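Long-range contacts in fiber protein (Human adenovirus 16, PDB 3CNC), which forms the trimeric knob at the tip of the adenovirus fiber, the part that meets the host receptor and, in this species B serotype, probably associates with CD46: residues N83-I88 / S192-E197; D89-F94 / A186-W191; E149-G154 / T171-R176. One frame throughout, in Å; residues are numbered along the deposited sequence.

All three contacts lie in one four-stranded antiparallel sheet of the knob, ordered 85-94, 185-194, 165-174, 151-159. Contacts 1 and 2 follow each other along the same strand pair, 85-94 with 185-194, their centres about 19 Å apart, and they meet where Ile88 O faces Trp191 N. Contact 3 joins the other two strands, its centre about 10 Å from that of contact 2. Along the chain, contact 1 encloses contact 2 and contact 2 encloses contact 3. Strands 185-194 and 165-174 are neighbours, so contacts 2 and 3 join through them into one continuous sheet, running from the 85-94 edge, with contact 1 at the surface, to edge strand 151-159 beside a second subunit of the trimer.

Contact 1: residues N83-I88 / S192-E197; sequences NNQVTI and SLNAEE
Val86 and Leu193 form the hydrogen-bonded pair at the centre of this antiparallel strand contact. Leu193 N gives a nearly straight bond to Val86 O (2.8 Å, 170° at the hydrogen), and Val86 N returns a more bent bond of the same length to Leu193 O. Two residues further out, just past the strand ends, Ala195 N bonds Asn84 O at 2.9 Å. Leu193 O also receives the CA-H of Gln85, with its oxygen 3.1 Å from Gln85 CA, so one N-H and one weaker CA-H converge on this oxygen.

On the face of Val86 and Leu193 the side chains meet through single methyls, Val86 CG2 and Leu193 CD2 lying 4.2 Å apart. With CG anti to the backbone N (chi1 172°), the Leu193 branch CD2 extends to Asn83 O, 3.9 Å away. Phe81, Phe166, Leu168 and Pro199 close around this leucine, which is buried. The other face is polar. There Gln85 and Asn194 run side by side in the same direction with their amide planes 84° apart, nearly perpendicular, and Asn194 OD1 rests on Gln85 CG at 3.3 Å. Beside them Thr87 faces Ser192.

In the loop leading into strand 85-94, Asn83 ND2 is hydrogen-bonded to Leu80 O. The ladder is thus carried by main-chain bonds, with apolar packing on the leucine face and exposed amides on the Gln85 face, consistent with a sheet end at the knob surface.

Contact 2: residues D89-F94 / A186-W191; sequences DVNLAF and AMNFSW
Asp89-Phe94 and Ala186-Trp191 pair antiparallel in the knob's beta-sandwich, the inner face of this sheet turned to strands 51-60 and 63-72 of the other. The main-chain bonds come in pairs. Val90 N bonds Phe189 O, and Phe189 N returns an almost straight bond to Val90 O (2.9 Å, 175° at the hydrogen). Met187 N reaches Leu92 O in the next hydrogen-bonded pair, but the reverse bond, Leu92 N to Met187 O, is weak. The same N-H is shared with a side chain: Asn188 OD1 accepts it at 3.3 Å, its donor tilted 15° from the amide carbonyl plane. At the outer edge of strand 85-94, Asn91 N is hydrogen-bonded to Ser106 OG.

Apolar contacts fill the inner face. The Trp191 ring presents its edge to Val90, CZ3 lying 3.6 Å from CG2. Leu92 and Met187 lie alongside each other, and the bend of Met187 at chi3 carries CE to the edge of the Phe189 ring as well as to Leu92 CD2. Phe94 brings CE1 to Met187 CB at 3.9 Å. Leu55, Leu57, Ile68 and Leu70 cover this group from the opposing sheet, and Phe213 meets the Phe189 ring.

Asp89, Asn91, Asn188 and Ser190 make most of the outer face polar. Asn91 and Asn188 cross with amide planes 64° apart, and Asn91 CB lies 3.4 Å from Asn188 OD1.

Contact 3: residues E149-G154 / T171-R176; sequences EDYIYG and TVTLNR
Val172 N bonds Ile152 O at 2.8 Å and 168°, the shortest hydrogen bond between these strands, and Ile152 N answers to Val172 O at 2.9 Å. At the strand end Asp150 O takes Leu174 N.

The side chains of this central pair share one face of the sheet, with Ile152 CB and Val172 CB 3.8 Å apart, while Ile152 CD1 crosses to Leu174 CD1. On the other face Tyr151 runs alongside Thr173, whose OG1 sits at the ring edge, 3.4 Å from Tyr151 CE2. Thr171 CG2 lies between the two tyrosines, within 4.0 Å of Tyr151 CD2 and slightly closer to Tyr153 CE2.

Arg176, bent at chi3 (68°), carries its guanidinium across the end of Tyr151. Tyr151 OH lies over one face of the guanidinium, whose plane is turned 58° from the tyrosine ring, an approach too poor in angle for a hydrogen bond. Asp150 OD2 touches the aliphatic Arg176 CG at 3.1 Å, the charged groups themselves not being in contact.

Outside the pair, Asn175 OD1 accepts Ala186 N from strand 185-194. Tyr151 and Tyr153 pack on Lys159 of a second subunit, and Ile152 on its Phe212. The contact is the open end of the antiparallel beta hairpin 151-159/165-174, an edge of the knob sheet at the trimer interface.

Contact 1: residues N83-I88 / S192-E197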
ATOM      1  N   ASN A  83     -15.397 -14.854 -20.252  1.00 70.22           N
ATOM      2  CA  ASN A  83     -16.674 -14.611 -19.574  1.00 70.22           C
ATOM      3  C   ASN A  83     -16.573 -13.226 -18.947  1.00 70.22           C
ATOM      4  O   ASN A  83     -15.469 -12.744 -18.694  1.00 70.22           O
ATOM      5  CB  ASN A  83     -16.907 -15.644 -18.473  1.00 90.95           C
ATOM      6  CG  ASN A  83     -16.803 -17.066 -18.977  1.00 90.95           C
ATOM      7  OD1 ASN A  83     -17.578 -17.491 -19.833  1.00 90.95           O
ATOM      8  ND2 ASN A  83     -15.838 -17.813 -18.449  1.00 90.95           N
ATOM      9  N   ASN A  84     -17.709 -12.590 -18.683  1.00 66.63           N
ATOM     10  CA  ASN A  84     -17.697 -11.249 -18.101  1.00 66.63           C
ATOM     11  C   ASN A  84     -17.811 -11.227 -16.577  1.00 66.63           C
ATOM     12  O   ASN A  84     -17.661 -10.174 -15.955  1.00 66.63           O
ATOM     13  CB  ASN A  84     -18.828 -10.402 -18.689  1.00 76.96           C
ATOM     14  CG  ASN A  84     -20.198 -10.853 -18.219  1.00 76.96           C
ATOM     15  OD1 ASN A  84     -21.117 -10.041 -18.097  1.00 76.96           O
ATOM     16  ND2 ASN A  84     -20.345 -12.153 -17.956  1.00 76.96           N
ATOM     17  N   GLN A  85     -18.098 -12.380 -15.983  1.00 72.29           N
ATOM     18  CA  GLN A  85     -18.229 -12.475 -14.534  1.00 72.29           C
ATOM     19  C   GLN A  85     -17.456 -13.680 -14.033  1.00 72.29           C
ATOM     20  O   GLN A  85     -17.864 -14.820 -14.244  1.00 72.29           O
ATOM     21  CB  GLN A  85     -19.702 -12.584 -14.143  1.00105.96           C
ATOM     22  CG  GLN A  85     -20.479 -11.309 -14.411  1.00105.96           C
ATOM     23  CD  GLN A  85     -21.930 -11.413 -14.006  1.00105.96           C
ATOM     24  OE1 GLN A  85     -22.243 -11.823 -12.889  1.00105.96           O
ATOM     25  NE2 GLN A  85     -22.829 -11.033 -14.910  1.00105.96           N
ATOM     26  N   VAL A  86     -16.330 -13.420 -13.376  1.00 59.52           N
ATOM     27  CA  VAL A  86     -15.483 -14.492 -12.870  1.00 59.52           C
ATOM     28  C   VAL A  86     -14.964 -14.204 -11.467  1.00 59.52           C
ATOM     29  O   VAL A  86     -14.783 -13.052 -11.070  1.00 59.52           O
ATOM     30  CB  VAL A  86     -14.259 -14.711 -13.790  1.00 64.99           C
ATOM     31  CG1 VAL A  86     -13.521 -15.973 -13.379  1.00 64.99           C
ATOM     32  CG2 VAL A  86     -14.698 -14.791 -15.240  1.00 64.99           C
ATOM     33  N   THR A  87     -14.736 -15.265 -10.710  1.00 63.83           N
ATOM     34  CA  THR A  87     -14.210 -15.123  -9.365  1.00 63.83           C
ATOM     35  C   THR A  87     -13.164 -16.195  -9.187  1.00 63.83           C
ATOM     36  O   THR A  87     -13.454 -17.380  -9.317  1.00 63.83           O
ATOM     37  CB  THR A  87     -15.301 -15.294  -8.280  1.00 56.04           C
ATOM     38  OG1 THR A  87     -16.245 -14.217  -8.366  1.00 56.04           O
ATOM     39  CG2 THR A  87     -14.668 -15.285  -6.894  1.00 56.04           C
ATOM     40  N   ILE A  88     -11.940 -15.761  -8.913  1.00 53.42           N
ATOM     41  CA  ILE A  88     -10.819 -16.663  -8.701  1.00 53.42           C
ATOM     42  C   ILE A  88     -10.486 -16.718  -7.212  1.00 53.42           C
ATOM     43  O   ILE A  88     -10.465 -15.696  -6.526  1.00 53.42           O
ATOM     44  CB  ILE A  88      -9.595 -16.178  -9.479  1.00 53.03           C
ATOM     45  CG1 ILE A  88      -9.960 -16.079 -10.960  1.00 53.03           C
ATOM     46  CG2 ILE A  88      -8.410 -17.107  -9.236  1.00 53.03           C
ATOM     47  CD1 ILE A  88      -8.943 -15.350 -11.780  1.00 53.03           C
ATOM     48  N   SER A 192     -12.247 -10.639  -8.242  1.00 63.76           N
ATOM     49  CA  SER A 192     -13.554 -10.651  -8.873  1.00 63.76           C
ATOM     50  C   SER A 192     -13.660  -9.775 -10.112  1.00 63.76           C
ATOM     51  O   SER A 192     -13.406  -8.570 -10.064  1.00 63.76           O
ATOM     52  CB  SER A 192     -14.614 -10.232  -7.858  1.00 71.45           C
ATOM     53  OG  SER A 192     -15.892 -10.199  -8.454  1.00 71.45           O
ATOM     54  N   LEU A 193     -14.037 -10.401 -11.221  1.00 63.75           N
ATOM     55  CA  LEU A 193     -14.221  -9.707 -12.488  1.00 63.75           C
ATOM     56  C   LEU A 193     -15.714  -9.619 -12.741  1.00 63.75           C
ATOM     57  O   LEU A 193     -16.377 -10.642 -12.881  1.00 63.75           O
ATOM     58  CB  LEU A 193     -13.573 -10.487 -13.633  1.00 58.08           C
ATOM     59  CG  LEU A 193     -13.868  -9.959 -15.045  1.00 58.08           C
ATOM     60  CD1 LEU A 193     -13.281  -8.563 -15.207  1.00 58.08           C
ATOM     61  CD2 LEU A 193     -13.287 -10.912 -16.098  1.00 58.08           C
ATOM     62  N   ASN A 194     -16.245  -8.404 -12.781  1.00 63.23           N
ATOM     63  CA  ASN A 194     -17.666  -8.197 -13.032  1.00 63.23           C
ATOM     64  C   ASN A 194     -17.836  -7.046 -14.029  1.00 63.23           C
ATOM     65  O   ASN A 194     -18.172  -5.920 -13.655  1.00 63.23           O
ATOM     66  CB  ASN A 194     -18.391  -7.876 -11.727  1.00 70.93           C
ATOM     67  CG  ASN A 194     -19.895  -7.738 -11.916  1.00 70.93           C
ATOM     68  OD1 ASN A 194     -20.543  -8.630 -12.469  1.00 70.93           O
ATOM     69  ND2 ASN A 194     -20.455  -6.622 -11.455  1.00 70.93           N
ATOM     70  N   ALA A 195     -17.614  -7.337 -15.305  1.00 79.41           N
ATOM     71  CA  ALA A 195     -17.706  -6.308 -16.327  1.00 79.41           C
ATOM     72  C   ALA A 195     -18.860  -6.463 -17.311  1.00 79.41           C
ATOM     73  O   ALA A 195     -19.580  -7.463 -17.308  1.00 79.41           O
ATOM     74  CB  ALA A 195     -16.400  -6.243 -17.080  1.00 44.69           C
ATOM     75  N   GLU A 196     -19.024  -5.442 -18.148  1.00 86.97           N
ATOM     76  CA  GLU A 196     -20.066  -5.412 -19.166  1.00 86.97           C
ATOM     77  C   GLU A 196     -19.905  -6.595 -20.106  1.00 86.97           C
ATOM     78  O   GLU A 196     -20.821  -7.401 -20.277  1.00 86.97           O
ATOM     79  CB  GLU A 196     -19.976  -4.114 -19.972  1.00125.20           C
ATOM     80  CG  GLU A 196     -20.359  -2.869 -19.195  1.00125.20           C
ATOM     81  CD  GLU A 196     -21.859  -2.735 -19.014  1.00125.20           C
ATOM     82  OE1 GLU A 196     -22.493  -3.696 -18.523  1.00125.20           O
ATOM     83  OE2 GLU A 196     -22.405  -1.666 -19.360  1.00125.20           O
ATOM     84  N   GLU A 197     -18.730  -6.693 -20.716  1.00 80.36           N
ATOM     85  CA  GLU A 197     -18.459  -7.779 -21.643  1.00 80.36           C
ATOM     86  C   GLU A 197     -17.106  -8.420 -21.393  1.00 80.36           C
ATOM     87  O   GLU A 197     -16.184  -7.776 -20.896  1.00 80.36           O
ATOM     88  CB  GLU A 197     -18.551  -7.263 -23.077  1.00130.16           C
ATOM     89  CG  GLU A 197     -17.865  -5.932 -23.296  1.00130.16           C
ATOM     90  CD  GLU A 197     -18.351  -5.238 -24.553  1.00130.16           C
ATOM     91  OE1 GLU A 197     -18.179  -5.806 -25.654  1.00130.16           O
ATOM     92  OE2 GLU A 197     -18.912  -4.127 -24.439  1.00130.16           O
TER

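Contact 2: residues D89-F94 / A186-W191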
ATOM      1  N   ASP A  89     -10.226 -17.919  -6.714  1.00 53.54           N
ATOM      2  CA  ASP A  89      -9.913 -18.099  -5.306  1.00 53.54           C
ATOM      3  C   ASP A  89      -8.621 -18.828  -5.114  1.00 53.54           C
ATOM      4  O   ASP A  89      -8.314 -19.772  -5.836  1.00 53.54           O
ATOM      5  CB  ASP A  89     -11.002 -18.911  -4.599  1.00 74.25           C
ATOM      6  CG  ASP A  89     -12.245 -18.107  -4.314  1.00 74.25           C
ATOM      7  OD1 ASP A  89     -12.159 -17.122  -3.556  1.00 74.25           O
ATOM      8  OD2 ASP A  89     -13.314 -18.466  -4.842  1.00 74.25           O
ATOM      9  N   VAL A  90      -7.860 -18.384  -4.128  1.00 50.82           N
ATOM     10  CA  VAL A  90      -6.617 -19.027  -3.771  1.00 50.82           C
ATOM     11  C   VAL A  90      -6.725 -19.080  -2.258  1.00 50.82           C
ATOM     12  O   VAL A  90      -6.748 -18.047  -1.591  1.00 50.82           O
ATOM     13  CB  VAL A  90      -5.393 -18.196  -4.188  1.00 44.36           C
ATOM     14  CG1 VAL A  90      -4.135 -18.791  -3.589  1.00 44.36           C
ATOM     15  CG2 VAL A  90      -5.285 -18.165  -5.707  1.00 44.36           C
ATOM     16  N   ASN A  91      -6.832 -20.284  -1.717  1.00 50.60           N
ATOM     17  CA  ASN A  91      -6.959 -20.433  -0.278  1.00 50.60           C
ATOM     18  C   ASN A  91      -5.657 -20.976   0.280  1.00 50.60           C
ATOM     19  O   ASN A  91      -5.037 -21.854  -0.318  1.00 50.60           O
ATOM     20  CB  ASN A  91      -8.120 -21.381   0.047  1.00 73.15           C
ATOM     21  CG  ASN A  91      -9.381 -21.047  -0.742  1.00 73.15           C
ATOM     22  OD1 ASN A  91      -9.843 -19.899  -0.757  1.00 73.15           O
ATOM     23  ND2 ASN A  91      -9.943 -22.054  -1.403  1.00 73.15           N
ATOM     24  N   LEU A  92      -5.244 -20.443   1.424  1.00 51.33           N
ATOM     25  CA  LEU A  92      -4.006 -20.867   2.074  1.00 51.33           C
ATOM     26  C   LEU A  92      -4.263 -21.267   3.528  1.00 51.33           C
ATOM     27  O   LEU A  92      -4.830 -20.490   4.313  1.00 51.33           O
ATOM     28  CB  LEU A  92      -2.983 -19.729   2.025  1.00 50.53           C
ATOM     29  CG  LEU A  92      -2.030 -19.594   0.830  1.00 50.53           C
ATOM     30  CD1 LEU A  92      -2.739 -19.854  -0.469  1.00 50.53           C
ATOM     31  CD2 LEU A  92      -1.414 -18.202   0.852  1.00 50.53           C
ATOM     32  N   ALA A  93      -3.858 -22.484   3.879  1.00 51.42           N
ATOM     33  CA  ALA A  93      -4.031 -22.983   5.238  1.00 51.42           C
ATOM     34  C   ALA A  93      -2.663 -23.380   5.784  1.00 51.42           C
ATOM     35  O   ALA A  93      -1.907 -24.092   5.125  1.00 51.42           O
ATOM     36  CB  ALA A  93      -4.986 -24.180   5.243  1.00 49.61           C
ATOM     37  N   PHE A  94      -2.348 -22.916   6.989  1.00 52.29           N
ATOM     38  CA  PHE A  94      -1.049 -23.211   7.590  1.00 52.29           C
ATOM     39  C   PHE A  94      -1.204 -23.967   8.910  1.00 52.29           C
ATOM     40  O   PHE A  94      -2.226 -23.850   9.578  1.00 52.29           O
ATOM     41  CB  PHE A  94      -0.265 -21.902   7.846  1.00 45.38           C
ATOM     42  CG  PHE A  94      -0.299 -20.911   6.699  1.00 45.38           C
ATOM     43  CD1 PHE A  94      -1.453 -20.188   6.410  1.00 45.38           C
ATOM     44  CD2 PHE A  94       0.829 -20.690   5.918  1.00 45.38           C
ATOM     45  CE1 PHE A  94      -1.480 -19.256   5.353  1.00 45.38           C
ATOM     46  CE2 PHE A  94       0.812 -19.759   4.857  1.00 45.38           C
ATOM     47  CZ  PHE A  94      -0.343 -19.045   4.578  1.00 45.38           C
ATOM     48  N   ALA A 186      -5.149 -19.139   8.477  1.00 47.57           N
ATOM     49  CA  ALA A 186      -5.747 -19.121   7.155  1.00 47.57           C
ATOM     50  C   ALA A 186      -5.550 -17.771   6.497  1.00 47.57           C
ATOM     51  O   ALA A 186      -5.571 -16.733   7.162  1.00 47.57           O
ATOM     52  CB  ALA A 186      -7.254 -19.444   7.232  1.00 28.22           C
ATOM     53  N   MET A 187      -5.377 -17.800   5.180  1.00 50.14           N
ATOM     54  CA  MET A 187      -5.204 -16.588   4.387  1.00 50.14           C
ATOM     55  C   MET A 187      -5.809 -16.850   3.012  1.00 50.14           C
ATOM     56  O   MET A 187      -5.249 -17.596   2.221  1.00 50.14           O
ATOM     57  CB  MET A 187      -3.716 -16.254   4.268  1.00 57.73           C
ATOM     58  CG  MET A 187      -3.425 -14.929   3.584  1.00 57.73           C
ATOM     59  SD  MET A 187      -1.712 -14.405   3.856  1.00 57.73           S
ATOM     60  CE  MET A 187      -0.944 -15.014   2.450  1.00 57.73           C
ATOM     61  N   ASN A 188      -6.958 -16.250   2.727  1.00 58.99           N
ATOM     62  CA  ASN A 188      -7.610 -16.465   1.440  1.00 58.99           C
ATOM     63  C   ASN A 188      -7.682 -15.223   0.577  1.00 58.99           C
ATOM     64  O   ASN A 188      -7.917 -14.117   1.070  1.00 58.99           O
ATOM     65  CB  ASN A 188      -9.030 -17.009   1.631  1.00 52.81           C
ATOM     66  CG  ASN A 188      -9.044 -18.318   2.376  1.00 52.81           C
ATOM     67  OD1 ASN A 188      -8.025 -19.000   2.460  1.00 52.81           O
ATOM     68  ND2 ASN A 188     -10.199 -18.686   2.913  1.00 52.81           N
ATOM     69  N   PHE A 189      -7.472 -15.416  -0.718  1.00 52.46           N
ATOM     70  CA  PHE A 189      -7.539 -14.318  -1.659  1.00 52.46           C
ATOM     71  C   PHE A 189      -8.540 -14.686  -2.738  1.00 52.46           C
ATOM     72  O   PHE A 189      -8.645 -15.854  -3.125  1.00 52.46           O
ATOM     73  CB  PHE A 189      -6.191 -14.081  -2.337  1.00 42.81           C
ATOM     74  CG  PHE A 189      -5.064 -13.836  -1.393  1.00 42.81           C
ATOM     75  CD1 PHE A 189      -4.403 -14.897  -0.794  1.00 42.81           C
ATOM     76  CD2 PHE A 189      -4.646 -12.537  -1.118  1.00 42.81           C
ATOM     77  CE1 PHE A 189      -3.332 -14.676   0.067  1.00 42.81           C
ATOM     78  CE2 PHE A 189      -3.573 -12.294  -0.257  1.00 42.81           C
ATOM     79  CZ  PHE A 189      -2.913 -13.360   0.338  1.00 42.81           C
ATOM     80  N   SER A 190      -9.284 -13.694  -3.200  1.00 50.03           N
ATOM     81  CA  SER A 190     -10.231 -13.895  -4.280  1.00 50.03           C
ATOM     82  C   SER A 190     -10.241 -12.621  -5.125  1.00 50.03           C
ATOM     83  O   SER A 190     -10.232 -11.512  -4.588  1.00 50.03           O
ATOM     84  CB  SER A 190     -11.648 -14.213  -3.759  1.00 63.61           C
ATOM     85  OG  SER A 190     -12.270 -13.103  -3.145  1.00 63.61           O
ATOM     86  N   TRP A 191     -10.216 -12.802  -6.442  1.00 56.41           N
ATOM     87  CA  TRP A 191     -10.240 -11.701  -7.401  1.00 56.41           C
ATOM     88  C   TRP A 191     -11.588 -11.776  -8.085  1.00 56.41           C
ATOM     89  O   TRP A 191     -12.021 -12.852  -8.481  1.00 56.41           O
ATOM     90  CB  TRP A 191      -9.154 -11.878  -8.460  1.00 45.95           C
ATOM     91  CG  TRP A 191      -7.762 -11.743  -7.957  1.00 45.95           C
ATOM     92  CD1 TRP A 191      -6.929 -10.685  -8.144  1.00 45.95           C
ATOM     93  CD2 TRP A 191      -7.005 -12.736  -7.254  1.00 45.95           C
ATOM     94  NE1 TRP A 191      -5.693 -10.956  -7.614  1.00 45.95           N
ATOM     95  CE2 TRP A 191      -5.708 -12.207  -7.060  1.00 45.95           C
ATOM     96  CE3 TRP A 191      -7.293 -14.021  -6.770  1.00 45.95           C
ATOM     97  CZ2 TRP A 191      -4.692 -12.920  -6.405  1.00 45.95           C
ATOM     98  CZ3 TRP A 191      -6.280 -14.737  -6.115  1.00 45.95           C
ATOM     99  CH2 TRP A 191      -4.995 -14.180  -5.940  1.00 45.95           C
TER

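Contact 3: residues E149-G154 / T171-R176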
ATOM      1  N   GLU A 149     -13.830  -7.996  10.734  1.00 45.92           N
ATOM      2  CA  GLU A 149     -12.498  -7.381  10.890  1.00 45.92           C
ATOM      3  C   GLU A 149     -11.459  -8.303  10.260  1.00 45.92           C
ATOM      4  O   GLU A 149     -10.269  -7.975  10.214  1.00 45.92           O
ATOM      5  CB  GLU A 149     -12.098  -7.221  12.361  1.00 62.18           C
ATOM      6  CG  GLU A 149     -13.234  -7.065  13.320  1.00 62.18           C
ATOM      7  CD  GLU A 149     -13.801  -8.394  13.797  1.00 62.18           C
ATOM      8  OE1 GLU A 149     -13.229  -8.992  14.732  1.00 62.18           O
ATOM      9  OE2 GLU A 149     -14.822  -8.830  13.233  1.00 62.18           O
ATOM     10  N   ASP A 150     -11.899  -9.476   9.823  1.00 43.15           N
ATOM     11  CA  ASP A 150     -10.989 -10.435   9.211  1.00 43.15           C
ATOM     12  C   ASP A 150     -10.829 -10.226   7.716  1.00 43.15           C
ATOM     13  O   ASP A 150     -10.181 -11.030   7.050  1.00 43.15           O
ATOM     14  CB  ASP A 150     -11.466 -11.863   9.478  1.00 44.63           C
ATOM     15  CG  ASP A 150     -11.251 -12.292  10.926  1.00 44.63           C
ATOM     16  OD1 ASP A 150     -10.822 -11.454  11.751  1.00 44.63           O
ATOM     17  OD2 ASP A 150     -11.512 -13.475  11.240  1.00 44.63           O
ATOM     18  N   TYR A 151     -11.392  -9.140   7.190  1.00 44.77           N
ATOM     19  CA  TYR A 151     -11.313  -8.880   5.756  1.00 44.77           C
ATOM     20  C   TYR A 151     -10.562  -7.630   5.308  1.00 44.77           C
ATOM     21  O   TYR A 151     -10.660  -6.562   5.924  1.00 44.77           O
ATOM     22  CB  TYR A 151     -12.716  -8.781   5.146  1.00 57.59           C
ATOM     23  CG  TYR A 151     -13.593  -9.993   5.302  1.00 57.59           C
ATOM     24  CD1 TYR A 151     -14.634 -10.007   6.233  1.00 57.59           C
ATOM     25  CD2 TYR A 151     -13.419 -11.111   4.485  1.00 57.59           C
ATOM     26  CE1 TYR A 151     -15.488 -11.106   6.346  1.00 57.59           C
ATOM     27  CE2 TYR A 151     -14.264 -12.215   4.584  1.00 57.59           C
ATOM     28  CZ  TYR A 151     -15.299 -12.206   5.513  1.00 57.59           C
ATOM     29  OH  TYR A 151     -16.153 -13.282   5.586  1.00 57.59           O
ATOM     30  N   ILE A 152      -9.837  -7.771   4.203  1.00 50.38           N
ATOM     31  CA  ILE A 152      -9.122  -6.661   3.596  1.00 50.38           C
ATOM     32  C   ILE A 152      -9.692  -6.589   2.182  1.00 50.38           C
ATOM     33  O   ILE A 152      -9.772  -7.613   1.492  1.00 50.38           O
ATOM     34  CB  ILE A 152      -7.589  -6.929   3.487  1.00 43.44           C
ATOM     35  CG1 ILE A 152      -6.932  -6.926   4.869  1.00 43.44           C
ATOM     36  CG2 ILE A 152      -6.946  -5.880   2.612  1.00 43.44           C
ATOM     37  CD1 ILE A 152      -5.482  -7.431   4.863  1.00 43.44           C
ATOM     38  N   TYR A 153     -10.111  -5.401   1.758  1.00 51.37           N
ATOM     39  CA  TYR A 153     -10.629  -5.221   0.411  1.00 51.37           C
ATOM     40  C   TYR A 153      -9.703  -4.268  -0.336  1.00 51.37           C
ATOM     41  O   TYR A 153      -9.103  -3.369   0.261  1.00 51.37           O
ATOM     42  CB  TYR A 153     -12.054  -4.662   0.430  1.00 56.41           C
ATOM     43  CG  TYR A 153     -12.992  -5.442   1.319  1.00 56.41           C
ATOM     44  CD1 TYR A 153     -13.136  -5.110   2.667  1.00 56.41           C
ATOM     45  CD2 TYR A 153     -13.704  -6.540   0.828  1.00 56.41           C
ATOM     46  CE1 TYR A 153     -13.962  -5.852   3.509  1.00 56.41           C
ATOM     47  CE2 TYR A 153     -14.540  -7.293   1.663  1.00 56.41           C
ATOM     48  CZ  TYR A 153     -14.661  -6.940   3.003  1.00 56.41           C
ATOM     49  OH  TYR A 153     -15.475  -7.658   3.843  1.00 56.41           O
ATOM     50  N   GLY A 154      -9.574  -4.471  -1.643  1.00 60.53           N
ATOM     51  CA  GLY A 154      -8.707  -3.620  -2.430  1.00 60.53           C
ATOM     52  C   GLY A 154      -8.938  -3.838  -3.907  1.00 60.53           C
ATOM     53  O   GLY A 154     -10.024  -4.268  -4.311  1.00 60.53           O
ATOM     54  N   THR A 171     -10.374  -9.577  -2.363  1.00 49.46           N
ATOM     55  CA  THR A 171     -10.795  -9.743  -0.975  1.00 49.46           C
ATOM     56  C   THR A 171      -9.823 -10.680  -0.302  1.00 49.46           C
ATOM     57  O   THR A 171      -9.560 -11.763  -0.814  1.00 49.46           O
ATOM     58  CB  THR A 171     -12.183 -10.383  -0.832  1.00 47.64           C
ATOM     59  OG1 THR A 171     -13.149  -9.600  -1.530  1.00 47.64           O
ATOM     60  CG2 THR A 171     -12.579 -10.447   0.640  1.00 47.64           C
ATOM     61  N   VAL A 172      -9.279 -10.262   0.834  1.00 51.29           N
ATOM     62  CA  VAL A 172      -8.358 -11.110   1.561  1.00 51.29           C
ATOM     63  C   VAL A 172      -9.038 -11.489   2.857  1.00 51.29           C
ATOM     64  O   VAL A 172      -9.572 -10.633   3.552  1.00 51.29           O
ATOM     65  CB  VAL A 172      -7.038 -10.385   1.896  1.00 40.10           C
ATOM     66  CG1 VAL A 172      -6.045 -11.365   2.472  1.00 40.10           C
ATOM     67  CG2 VAL A 172      -6.476  -9.729   0.664  1.00 40.10           C
ATOM     68  N   THR A 173      -9.049 -12.776   3.174  1.00 45.67           N
ATOM     69  CA  THR A 173      -9.653 -13.219   4.416  1.00 45.67           C
ATOM     70  C   THR A 173      -8.539 -13.762   5.296  1.00 45.67           C
ATOM     71  O   THR A 173      -7.751 -14.593   4.852  1.00 45.67           O
ATOM     72  CB  THR A 173     -10.692 -14.329   4.186  1.00 48.09           C
ATOM     73  OG1 THR A 173     -11.631 -13.908   3.189  1.00 48.09           O
ATOM     74  CG2 THR A 173     -11.441 -14.625   5.492  1.00 48.09           C
ATOM     75  N   LEU A 174      -8.461 -13.282   6.534  1.00 42.62           N
ATOM     76  CA  LEU A 174      -7.422 -13.749   7.449  1.00 42.62           C
ATOM     77  C   LEU A 174      -8.046 -14.570   8.590  1.00 42.62           C
ATOM     78  O   LEU A 174      -8.993 -14.116   9.229  1.00 42.62           O
ATOM     79  CB  LEU A 174      -6.644 -12.555   8.021  1.00 44.91           C
ATOM     80  CG  LEU A 174      -6.018 -11.558   7.025  1.00 44.91           C
ATOM     81  CD1 LEU A 174      -5.426 -10.376   7.765  1.00 44.91           C
ATOM     82  CD2 LEU A 174      -4.945 -12.241   6.207  1.00 44.91           C
ATOM     83  N   ASN A 175      -7.518 -15.771   8.818  1.00 63.39           N
ATOM     84  CA  ASN A 175      -7.990 -16.651   9.882  1.00 63.39           C
ATOM     85  C   ASN A 175      -9.473 -16.601  10.191  1.00 63.39           C
ATOM     86  O   ASN A 175      -9.816 -16.331  11.339  1.00 63.39           O
ATOM     87  CB  ASN A 175      -7.343 -16.318  11.227  1.00 47.59           C
ATOM     88  CG  ASN A 175      -5.858 -16.297  11.189  1.00 47.59           C
ATOM     89  OD1 ASN A 175      -5.231 -17.113  10.522  1.00 47.59           O
ATOM     90  ND2 ASN A 175      -5.270 -15.378  11.949  1.00 47.59           N
ATOM     91  N   ARG A 176     -10.386 -16.838   9.270  1.00 62.18           N
ATOM     92  CA  ARG A 176     -11.752 -16.745   9.770  1.00 62.18           C
ATOM     93  C   ARG A 176     -12.358 -18.115  10.034  1.00 62.18           C
ATOM     94  O   ARG A 176     -13.162 -18.286  10.954  1.00 62.18           O
ATOM     95  CB  ARG A 176     -12.644 -15.939   8.835  1.00 66.75           C
ATOM     96  CG  ARG A 176     -13.634 -15.114   9.623  1.00 66.75           C
ATOM     97  CD  ARG A 176     -14.702 -14.479   8.768  1.00 66.75           C
ATOM     98  NE  ARG A 176     -15.606 -15.472   8.211  1.00 66.75           N
ATOM     99  CZ  ARG A 176     -16.856 -15.209   7.861  1.00 66.75           C
ATOM    100  NH1 ARG A 176     -17.341 -13.987   8.020  1.00 66.75           N
ATOM    101  NH2 ARG A 176     -17.617 -16.162   7.349  1.00 66.75           N
TER